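Local coordinates for protein CT021 (Chlamydia trachomatis serovar L2, PDB 6UXD) that is of unknown function but belongs to a family in the LolA/LolB clan, whose best-known members carry or receive lipoproteins in bacteria, at residues A[117-126]-A[169-177]; A[90-99]-A[209-217]. One frame throughout, in Å; residues are numbered along the deposited sequence.

Contact 1. Residues A[117-126]-A[169-177]; sequences LPLSPAPSHL and KNILIYFSN
The Tyr174 ring takes Leu126 over one face and the turn Ser124-His125 at its phenolic edge. Leu126 CD2 lies 3.7 Å from the ring centroid and 22° off its normal, a CH-pi contact displaced toward the rim nearest CZ. Near the ring plane, the backbone N of His125 donates to Tyr174 OH (3.0 Å, N-H...O 152°), and Ser124 OG is 3.7 Å from Tyr174 CE2. The same Ser124 OG accepts from the backbone N of Leu126 at 3.2 Å; this ST turn, with OG anti to the serine N, holds the loop that brings Leu126 over the tyrosine. The Tyr174 ring also meets that of Trp186.

His125 has Pro123 O above the centre of one ring face, while Leu172 CD2 approaches its CB to 3.9 Å. The other branch of Leu172, CD1, rests on Ala122 CB. Strands 118-122 and 170-176 do not pair with each other: both bond antiparallel to strand 152-158, which lies between them, and their axes pass 8.8 Å apart at 78°, a strong twist across the three strands.

Ile171, Ile173 and Phe175 leave strand 170-176 on the opposite side from Leu172 and Tyr174. There the methyl ends of two leucines cross the isoleucines at about right angles, Leu117 CD2 on Ile171 CD1 at 4.0 Å and Leu119 CD2 on Ile173 CD1 at 3.9 Å. Leu119 CD1 reaches CE2 of Phe175, whose ring packs edge-to-face with Trp155, and Ile9 of helix 9-13 touches Leu117, Leu119 and Ile173.

Contact 2. Residues A[90-99]-A[209-217]; sequences MIFVLKNAQW and SSYPALPNF
Ala97, in the type I' turn from Lys95 to Gln98 that links strands 90-95 and 98-101 into a hairpin, and Trp99, just after it, run beside the irregular C-terminal tail, with CA of Ala97 6.7 Å from CA of Pro212 and CA of Trp99 6.8 Å from CA of Pro215. Trp99 carries much of the contact. Its indole NE1 donates to Pro212 O at 3.1 Å with a nearly straight N-H...O angle of 163°. The acceptor lies in the indole plane, but NE1 approaches from above the carbonyl plane, 64° out of it, and not along a lone pair. Arg36 NH1 also donates to Pro212 O, giving this carbonyl two grips. Further along the indole, Trp99 CZ2 meets Tyr211 CB, and Pro215 CD lies 3.8 Å from Trp99 CD1.

Leu94, its CG anti to the backbone N (chi1 -179°), reaches the tail with both methyls: CD1 meets Pro212 CG tip to tip at 3.9 Å, and CD2 reaches CD1 of Tyr211. Toward the start of strand 90-95, Pro215 CG sits over the centre of one face of Phe92, 4.2 Å from the ring centroid, in a CH-pi contact. Phe217 instead comes to the rim of that ring: the two CZ atoms are 3.7 Å apart, and each lies near the plane of the other ring. Met90 CE, on a chain bent at chi3, approaches Phe217 CE1 at 4.0 Å.

The proline-rich tail lies over the hairpin and reaches the adjoining strands, with Tyr211 and Pro215 packing on strand 79-84, Tyr211 OH bonded to Lys77 NZ, Ser209 OG to Glu46 of strand 43-50, and Leu214 lying against strand 29-38.

Overall arrangement
Contacts 1 and 2 lie on opposite sides of the chain's centre, their own centres 32 Å apart and their nearest atoms about 14 Å apart, so neither touches the other. In sequence the order is 90-99, 117-126, 169-177, 209-217: contact 2 brackets contact 1 and ties the C-terminal end back to a hairpin in the first half. Helix 108-116 leads from the hairpin side to strand 118-122. Both contacts reach the same curled antiparallel strand system, contact 1 joining strands that flank 152-158 and contact 2 laying an irregular tail on 90-95 and 98-101. The curled antiparallel strand arrangement would be consistent with membership of the LolA/LolB clan.

Contact 1. Residues A[117-126]-A[169-177]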
loop_
_atom_site.group_PDB
_atom_site.type_symbol
_atom_site.label_atom_id
_atom_site.label_comp_id
_atom_site.label_asym_id
_atom_site.label_seq_id
_atom_site.Cartn_x
_atom_site.Cartn_y
_atom_site.Cartn_z
ATOM N N LEU A 117 9.232 8.715 -1.728
ATOM C CA LEU A 117 8.577 9.885 -1.159
ATOM C C LEU A 117 9.119 10.166 0.242
ATOM O O LEU A 117 9.167 9.254 1.075
ATOM C CB LEU A 117 7.062 9.659 -1.111
ATOM C CG LEU A 117 6.358 9.594 -2.466
ATOM C CD1 LEU A 117 4.915 9.058 -2.340
ATOM C CD2 LEU A 117 6.379 10.979 -3.118
ATOM N N PRO A 118 9.517 11.398 0.546
ATOM C CA PRO A 118 9.957 11.727 1.906
ATOM C C PRO A 118 8.781 11.890 2.868
ATOM O O PRO A 118 7.636 12.119 2.474
ATOM C CB PRO A 118 10.672 13.062 1.715
ATOM C CG PRO A 118 9.778 13.741 0.683
ATOM C CD PRO A 118 9.365 12.618 -0.276
ATOM N N LEU A 119 9.090 11.779 4.154
ATOM C CA LEU A 119 8.104 11.952 5.202
ATOM C C LEU A 119 8.732 12.808 6.276
ATOM O O LEU A 119 9.824 12.491 6.750
ATOM C CB LEU A 119 7.663 10.619 5.811
ATOM C CG LEU A 119 7.044 9.579 4.890
ATOM C CD1 LEU A 119 6.911 8.214 5.620
ATOM C CD2 LEU A 119 5.709 10.062 4.367
ATOM N N SER A 120 8.055 13.894 6.639
ATOM C CA SER A 120 8.385 14.684 7.811
ATOM C C SER A 120 7.109 14.965 8.591
ATOM O O SER A 120 6.032 15.059 7.998
ATOM C CB SER A 120 9.034 16.011 7.405
ATOM O OG SER A 120 9.766 15.818 6.205
ATOM N N PRO A 121 7.202 15.080 9.908
ATOM C CA PRO A 121 5.993 15.287 10.722
ATOM C C PRO A 121 5.314 16.603 10.401
ATOM O O PRO A 121 5.967 17.620 10.149
ATOM C CB PRO A 121 6.524 15.286 12.158
ATOM C CG PRO A 121 7.849 14.547 12.078
ATOM C CD PRO A 121 8.404 14.905 10.740
ATOM N N ALA A 122 3.988 16.594 10.474
ATOM C CA ALA A 122 3.196 17.755 10.105
ATOM C C ALA A 122 1.896 17.743 10.904
ATOM O O ALA A 122 1.464 16.685 11.383
ATOM C CB ALA A 122 2.891 17.761 8.596
ATOM N N PRO A 123 1.246 18.894 11.046
ATOM C CA PRO A 123 -0.068 18.934 11.710
ATOM C C PRO A 123 -1.137 18.223 10.898
ATOM O O PRO A 123 -1.083 18.169 9.662
ATOM C CB PRO A 123 -0.380 20.439 11.810
ATOM C CG PRO A 123 0.836 21.159 11.393
ATOM C CD PRO A 123 1.636 20.221 10.538
ATOM N N SER A 124 -2.154 17.714 11.610
ATOM C CA SER A 124 -3.305 17.113 10.950
ATOM C C SER A 124 -4.165 18.146 10.223
ATOM O O SER A 124 -4.466 19.216 10.751
ATOM C CB SER A 124 -4.196 16.385 11.969
ATOM O OG SER A 124 -5.374 15.915 11.329
ATOM N N HIS A 125 -4.599 17.804 9.019
ATOM C CA HIS A 125 -5.591 18.600 8.319
ATOM C C HIS A 125 -6.839 17.775 7.999
ATOM O O HIS A 125 -7.525 18.040 7.014
ATOM C CB HIS A 125 -4.996 19.207 7.049
ATOM C CG HIS A 125 -4.047 20.339 7.319
ATOM N ND1 HIS A 125 -4.240 21.249 8.341
ATOM C CD2 HIS A 125 -2.889 20.697 6.713
ATOM C CE1 HIS A 125 -3.245 22.120 8.347
ATOM N NE2 HIS A 125 -2.417 21.811 7.365
ATOM N N LEU A 126 -7.136 16.748 8.805
ATOM C CA LEU A 126 -8.316 15.924 8.536
ATOM C C LEU A 126 -9.604 16.747 8.546
ATOM O O LEU A 126 -10.548 16.418 7.813
ATOM C CB LEU A 126 -8.422 14.773 9.550
ATOM C CG LEU A 126 -7.326 13.692 9.472
ATOM C CD1 LEU A 126 -7.429 12.753 10.637
ATOM C CD2 LEU A 126 -7.403 12.905 8.184
ATOM N N LYS A 169 3.130 18.012 -6.417
ATOM C CA LYS A 169 1.942 18.183 -5.587
ATOM C C LYS A 169 2.168 17.713 -4.148
ATOM O O LYS A 169 2.895 16.746 -3.886
ATOM C CB LYS A 169 0.768 17.429 -6.209
ATOM C CG LYS A 169 0.231 18.086 -7.478
ATOM C CD LYS A 169 -0.101 19.555 -7.215
ATOM C CE LYS A 169 -1.100 20.119 -8.200
ATOM N NZ LYS A 169 -1.584 21.447 -7.732
ATOM N N ASN A 170 1.521 18.408 -3.207
ATOM C CA ASN A 170 1.691 18.117 -1.791
ATOM C C ASN A 170 0.886 16.879 -1.384
ATOM O O ASN A 170 -0.206 16.615 -1.905
ATOM C CB ASN A 170 1.277 19.327 -0.944
ATOM C CG ASN A 170 2.183 20.522 -1.149
ATOM O OD1 ASN A 170 1.720 21.622 -1.451
ATOM N ND2 ASN A 170 3.479 20.317 -0.977
ATOM N N ILE A 171 1.452 16.111 -0.462
ATOM C CA ILE A 171 0.877 14.857 0.012
ATOM C C ILE A 171 0.833 14.894 1.532
ATOM O O ILE A 171 1.753 15.403 2.185
ATOM C CB ILE A 171 1.686 13.634 -0.457
ATOM C CG1 ILE A 171 1.846 13.651 -1.976
ATOM C CG2 ILE A 171 0.996 12.339 -0.046
ATOM C CD1 ILE A 171 2.752 12.571 -2.498
ATOM N N LEU A 172 -0.246 14.374 2.100
ATOM C CA LEU A 172 -0.352 14.257 3.545
ATOM C C LEU A 172 -0.732 12.814 3.855
ATOM O O LEU A 172 -1.733 12.300 3.333
ATOM C CB LEU A 172 -1.358 15.271 4.097
ATOM C CG LEU A 172 -1.208 15.679 5.564
ATOM C CD1 LEU A 172 0.215 15.985 6.002
ATOM C CD2 LEU A 172 -2.109 16.881 5.821
ATOM N N ILE A 173 0.091 12.152 4.665
ATOM C CA ILE A 173 -0.044 10.723 4.937
ATOM C C ILE A 173 -0.175 10.547 6.442
ATOM O O ILE A 173 0.604 11.127 7.209
ATOM C CB ILE A 173 1.159 9.911 4.408
ATOM C CG1 ILE A 173 1.505 10.357 2.990
ATOM C CG2 ILE A 173 0.840 8.419 4.420
ATOM C CD1 ILE A 173 2.449 9.436 2.233
ATOM N N TYR A 174 -1.130 9.717 6.861
ATOM C CA TYR A 174 -1.376 9.495 8.276
ATOM C C TYR A 174 -0.985 8.064 8.631
ATOM O O TYR A 174 -1.336 7.125 7.919
ATOM C CB TYR A 174 -2.847 9.777 8.637
ATOM C CG TYR A 174 -3.292 11.200 8.356
ATOM C CD1 TYR A 174 -3.607 11.616 7.069
ATOM C CD2 TYR A 174 -3.384 12.130 9.378
ATOM C CE1 TYR A 174 -4.009 12.936 6.813
ATOM C CE2 TYR A 174 -3.799 13.438 9.134
ATOM C CZ TYR A 174 -4.093 13.836 7.858
ATOM O OH TYR A 174 -4.471 15.146 7.681
ATOM N N PHE A 175 -0.255 7.916 9.730
ATOM C CA PHE A 175 0.138 6.620 10.246
ATOM C C PHE A 175 -0.305 6.511 11.695
ATOM O O PHE A 175 -0.318 7.499 12.438
ATOM C CB PHE A 175 1.664 6.382 10.177
ATOM C CG PHE A 175 2.192 6.263 8.788
ATOM C CD1 PHE A 175 2.164 5.050 8.124
ATOM C CD2 PHE A 175 2.742 7.365 8.142
ATOM C CE1 PHE A 175 2.678 4.933 6.826
ATOM C CE2 PHE A 175 3.247 7.256 6.853
ATOM C CZ PHE A 175 3.209 6.036 6.195
ATOM N N SER A 176 -0.642 5.283 12.073
ATOM C CA SER A 176 -0.979 4.962 13.448
ATOM C C SER A 176 0.168 5.328 14.366
ATOM O O SER A 176 1.343 5.183 14.016
ATOM C CB SER A 176 -1.290 3.462 13.582
ATOM O OG SER A 176 -1.244 3.066 14.948
ATOM N N ASN A 177 -0.176 5.799 15.565
ATOM C CA ASN A 177 0.863 6.059 16.548
ATOM C C ASN A 177 1.516 4.775 17.025
ATOM O O ASN A 177 2.554 4.833 17.697
ATOM C CB ASN A 177 0.279 6.829 17.737
ATOM C CG ASN A 177 -0.165 8.250 17.358
ATOM O OD1 ASN A 177 0.427 8.868 16.481
ATOM N ND2 ASN A 177 -1.190 8.771 18.043
#

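Contact 2. Residues A[90-99]-A[209-217]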
loop_
_atom_site.group_PDB
_atom_site.type_symbol
_atom_site.label_atom_id
_atom_site.label_comp_id
_atom_site.label_asym_id
_atom_site.label_seq_id
_atom_site.Cartn_x
_atom_site.Cartn_y
_atom_site.Cartn_z
ATOM N N MET A 90 13.037 -4.396 -7.886
ATOM C CA MET A 90 12.713 -5.391 -8.892
ATOM C C MET A 90 11.258 -5.786 -8.727
ATOM O O MET A 90 10.805 -6.062 -7.611
ATOM C CB MET A 90 13.642 -6.605 -8.776
ATOM C CG MET A 90 13.262 -7.749 -9.700
ATOM S SD MET A 90 14.565 -9.006 -9.853
ATOM C CE MET A 90 15.331 -8.928 -8.264
ATOM N N ILE A 91 10.523 -5.784 -9.838
ATOM C CA ILE A 91 9.101 -6.060 -9.847
ATOM C C ILE A 91 8.849 -7.284 -10.708
ATOM O O ILE A 91 9.461 -7.446 -11.766
ATOM C CB ILE A 91 8.288 -4.867 -10.389
ATOM C CG1 ILE A 91 8.559 -3.614 -9.561
ATOM C CG2 ILE A 91 6.819 -5.201 -10.405
ATOM C CD1 ILE A 91 7.721 -2.428 -10.015
ATOM N N PHE A 92 7.910 -8.112 -10.274
ATOM C CA PHE A 92 7.443 -9.249 -11.042
ATOM C C PHE A 92 5.937 -9.139 -11.184
ATOM O O PHE A 92 5.265 -8.560 -10.324
ATOM C CB PHE A 92 7.776 -10.569 -10.363
ATOM C CG PHE A 92 9.218 -10.736 -10.014
ATOM C CD1 PHE A 92 9.758 -10.127 -8.886
ATOM C CD2 PHE A 92 10.040 -11.539 -10.791
ATOM C CE1 PHE A 92 11.087 -10.296 -8.553
ATOM C CE2 PHE A 92 11.366 -11.718 -10.453
ATOM C CZ PHE A 92 11.895 -11.092 -9.331
ATOM N N VAL A 93 5.410 -9.689 -12.271
ATOM C CA VAL A 93 3.969 -9.809 -12.460
ATOM C C VAL A 93 3.646 -11.289 -12.580
ATOM O O VAL A 93 4.464 -12.087 -13.050
ATOM C CB VAL A 93 3.472 -9.029 -13.695
ATOM C CG1 VAL A 93 4.266 -9.415 -14.924
ATOM C CG2 VAL A 93 1.993 -9.267 -13.914
ATOM N N LEU A 94 2.465 -11.665 -12.112
ATOM C CA LEU A 94 2.069 -13.065 -12.137
ATOM C C LEU A 94 1.497 -13.370 -13.507
ATOM O O LEU A 94 0.528 -12.735 -13.933
ATOM C CB LEU A 94 1.052 -13.360 -11.045
ATOM C CG LEU A 94 0.560 -14.800 -10.947
ATOM C CD1 LEU A 94 1.680 -15.710 -10.530
ATOM C CD2 LEU A 94 -0.594 -14.886 -9.959
ATOM N N LYS A 95 2.116 -14.307 -14.212
ATOM C CA LYS A 95 1.633 -14.731 -15.520
ATOM C C LYS A 95 1.743 -16.247 -15.567
ATOM O O LYS A 95 2.825 -16.799 -15.342
ATOM C CB LYS A 95 2.429 -14.065 -16.650
ATOM C CG LYS A 95 1.848 -14.275 -18.047
ATOM N N ASN A 96 0.613 -16.916 -15.792
ATOM C CA ASN A 96 0.560 -18.375 -15.884
ATOM C C ASN A 96 1.318 -19.033 -14.728
ATOM O O ASN A 96 2.216 -19.851 -14.925
ATOM C CB ASN A 96 1.100 -18.856 -17.236
ATOM C CG ASN A 96 0.304 -18.311 -18.419
ATOM O OD1 ASN A 96 0.871 -17.708 -19.332
ATOM N ND2 ASN A 96 -1.010 -18.531 -18.410
ATOM N N ALA A 97 0.960 -18.640 -13.508
ATOM C CA ALA A 97 1.440 -19.212 -12.252
ATOM C C ALA A 97 2.931 -19.015 -12.005
ATOM O O ALA A 97 3.492 -19.666 -11.115
ATOM C CB ALA A 97 1.114 -20.706 -12.162
ATOM N N GLN A 98 3.598 -18.133 -12.742
ATOM C CA GLN A 98 5.004 -17.860 -12.490
ATOM C C GLN A 98 5.231 -16.360 -12.338
ATOM O O GLN A 98 4.609 -15.544 -13.024
ATOM C CB GLN A 98 5.892 -18.411 -13.618
ATOM C CG GLN A 98 7.403 -18.359 -13.318
ATOM C CD GLN A 98 8.258 -18.793 -14.508
ATOM O OE1 GLN A 98 7.745 -19.335 -15.485
ATOM N NE2 GLN A 98 9.565 -18.537 -14.433
ATOM N N TRP A 99 6.137 -16.009 -11.437
ATOM C CA TRP A 99 6.523 -14.622 -11.225
ATOM C C TRP A 99 7.443 -14.191 -12.359
ATOM O O TRP A 99 8.605 -14.601 -12.420
ATOM C CB TRP A 99 7.197 -14.489 -9.867
ATOM C CG TRP A 99 6.254 -14.702 -8.739
ATOM C CD1 TRP A 99 6.293 -15.695 -7.805
ATOM C CD2 TRP A 99 5.120 -13.891 -8.422
ATOM N NE1 TRP A 99 5.258 -15.545 -6.924
ATOM C CE2 TRP A 99 4.517 -14.448 -7.281
ATOM C CE3 TRP A 99 4.554 -12.753 -8.998
ATOM C CZ2 TRP A 99 3.364 -13.901 -6.700
ATOM C CZ3 TRP A 99 3.410 -12.207 -8.421
ATOM C CH2 TRP A 99 2.832 -12.779 -7.284
ATOM N N SER A 209 -0.103 -15.632 2.017
ATOM C CA SER A 209 -0.332 -15.394 0.601
ATOM C C SER A 209 -1.137 -16.533 -0.002
ATOM O O SER A 209 -0.969 -17.700 0.367
ATOM C CB SER A 209 0.980 -15.260 -0.165
ATOM O OG SER A 209 0.707 -15.264 -1.555
ATOM N N SER A 210 -2.004 -16.183 -0.947
ATOM C CA SER A 210 -2.717 -17.155 -1.762
ATOM C C SER A 210 -2.015 -17.452 -3.089
ATOM O O SER A 210 -2.507 -18.276 -3.866
ATOM C CB SER A 210 -4.140 -16.652 -2.028
ATOM O OG SER A 210 -4.150 -15.478 -2.820
ATOM N N TYR A 211 -0.878 -16.832 -3.357
ATOM C CA TYR A 211 -0.215 -16.904 -4.649
ATOM C C TYR A 211 1.007 -17.815 -4.596
ATOM O O TYR A 211 1.394 -18.294 -3.526
ATOM C CB TYR A 211 0.180 -15.490 -5.086
ATOM C CG TYR A 211 -1.013 -14.601 -5.323
ATOM C CD1 TYR A 211 -1.907 -14.874 -6.342
ATOM C CD2 TYR A 211 -1.244 -13.490 -4.530
ATOM C CE1 TYR A 211 -2.995 -14.064 -6.567
ATOM C CE2 TYR A 211 -2.332 -12.674 -4.746
ATOM C CZ TYR A 211 -3.206 -12.963 -5.768
ATOM O OH TYR A 211 -4.299 -12.150 -5.988
ATOM N N PRO A 212 1.641 -18.090 -5.744
ATOM C CA PRO A 212 2.795 -18.996 -5.732
ATOM C C PRO A 212 3.932 -18.469 -4.872
ATOM O O PRO A 212 4.055 -17.269 -4.592
ATOM C CB PRO A 212 3.218 -19.072 -7.205
ATOM C CG PRO A 212 2.018 -18.634 -7.981
ATOM C CD PRO A 212 1.297 -17.659 -7.114
ATOM N N ALA A 213 4.779 -19.408 -4.466
ATOM C CA ALA A 213 5.937 -19.111 -3.645
ATOM C C ALA A 213 6.858 -18.111 -4.333
ATOM O O ALA A 213 6.818 -17.911 -5.551
ATOM C CB ALA A 213 6.724 -20.384 -3.347
ATOM N N LEU A 214 7.731 -17.531 -3.527
ATOM C CA LEU A 214 8.634 -16.497 -3.987
ATOM C C LEU A 214 9.634 -17.047 -5.007
ATOM O O LEU A 214 9.973 -18.231 -4.975
ATOM C CB LEU A 214 9.380 -15.916 -2.795
ATOM C CG LEU A 214 8.524 -15.182 -1.752
ATOM C CD1 LEU A 214 9.445 -14.647 -0.659
ATOM C CD2 LEU A 214 7.718 -14.062 -2.403
ATOM N N PRO A 215 10.119 -16.202 -5.920
ATOM C CA PRO A 215 11.222 -16.614 -6.798
ATOM C C PRO A 215 12.378 -17.198 -6.014
ATOM O O PRO A 215 12.735 -16.716 -4.938
ATOM C CB PRO A 215 11.626 -15.309 -7.494
ATOM C CG PRO A 215 10.321 -14.527 -7.538
ATOM C CD PRO A 215 9.644 -14.843 -6.232
ATOM N N ASN A 216 12.967 -18.240 -6.580
ATOM C CA ASN A 216 14.131 -18.905 -6.025
ATOM C C ASN A 216 15.355 -18.446 -6.797
ATOM O O ASN A 216 15.469 -18.709 -8.004
ATOM C CB ASN A 216 13.985 -20.421 -6.120
ATOM C CG ASN A 216 12.895 -20.945 -5.221
ATOM O OD1 ASN A 216 13.030 -20.920 -3.997
ATOM N ND2 ASN A 216 11.805 -21.421 -5.819
ATOM N N PHE A 217 16.250 -17.755 -6.108
ATOM C CA PHE A 217 17.467 -17.258 -6.718
ATOM C C PHE A 217 18.676 -18.022 -6.137
ATOM O O PHE A 217 19.833 -17.610 -6.261
ATOM C CB PHE A 217 17.582 -15.745 -6.492
ATOM C CG PHE A 217 16.606 -14.921 -7.300
ATOM C CD1 PHE A 217 16.296 -13.631 -6.911
ATOM C CD2 PHE A 217 16.010 -15.421 -8.441
ATOM C CE1 PHE A 217 15.404 -12.849 -7.651
ATOM C CE2 PHE A 217 15.113 -14.663 -9.183
ATOM C CZ PHE A 217 14.814 -13.366 -8.789
ATOM O OXT PHE A 217 18.538 -19.097 -5.531
#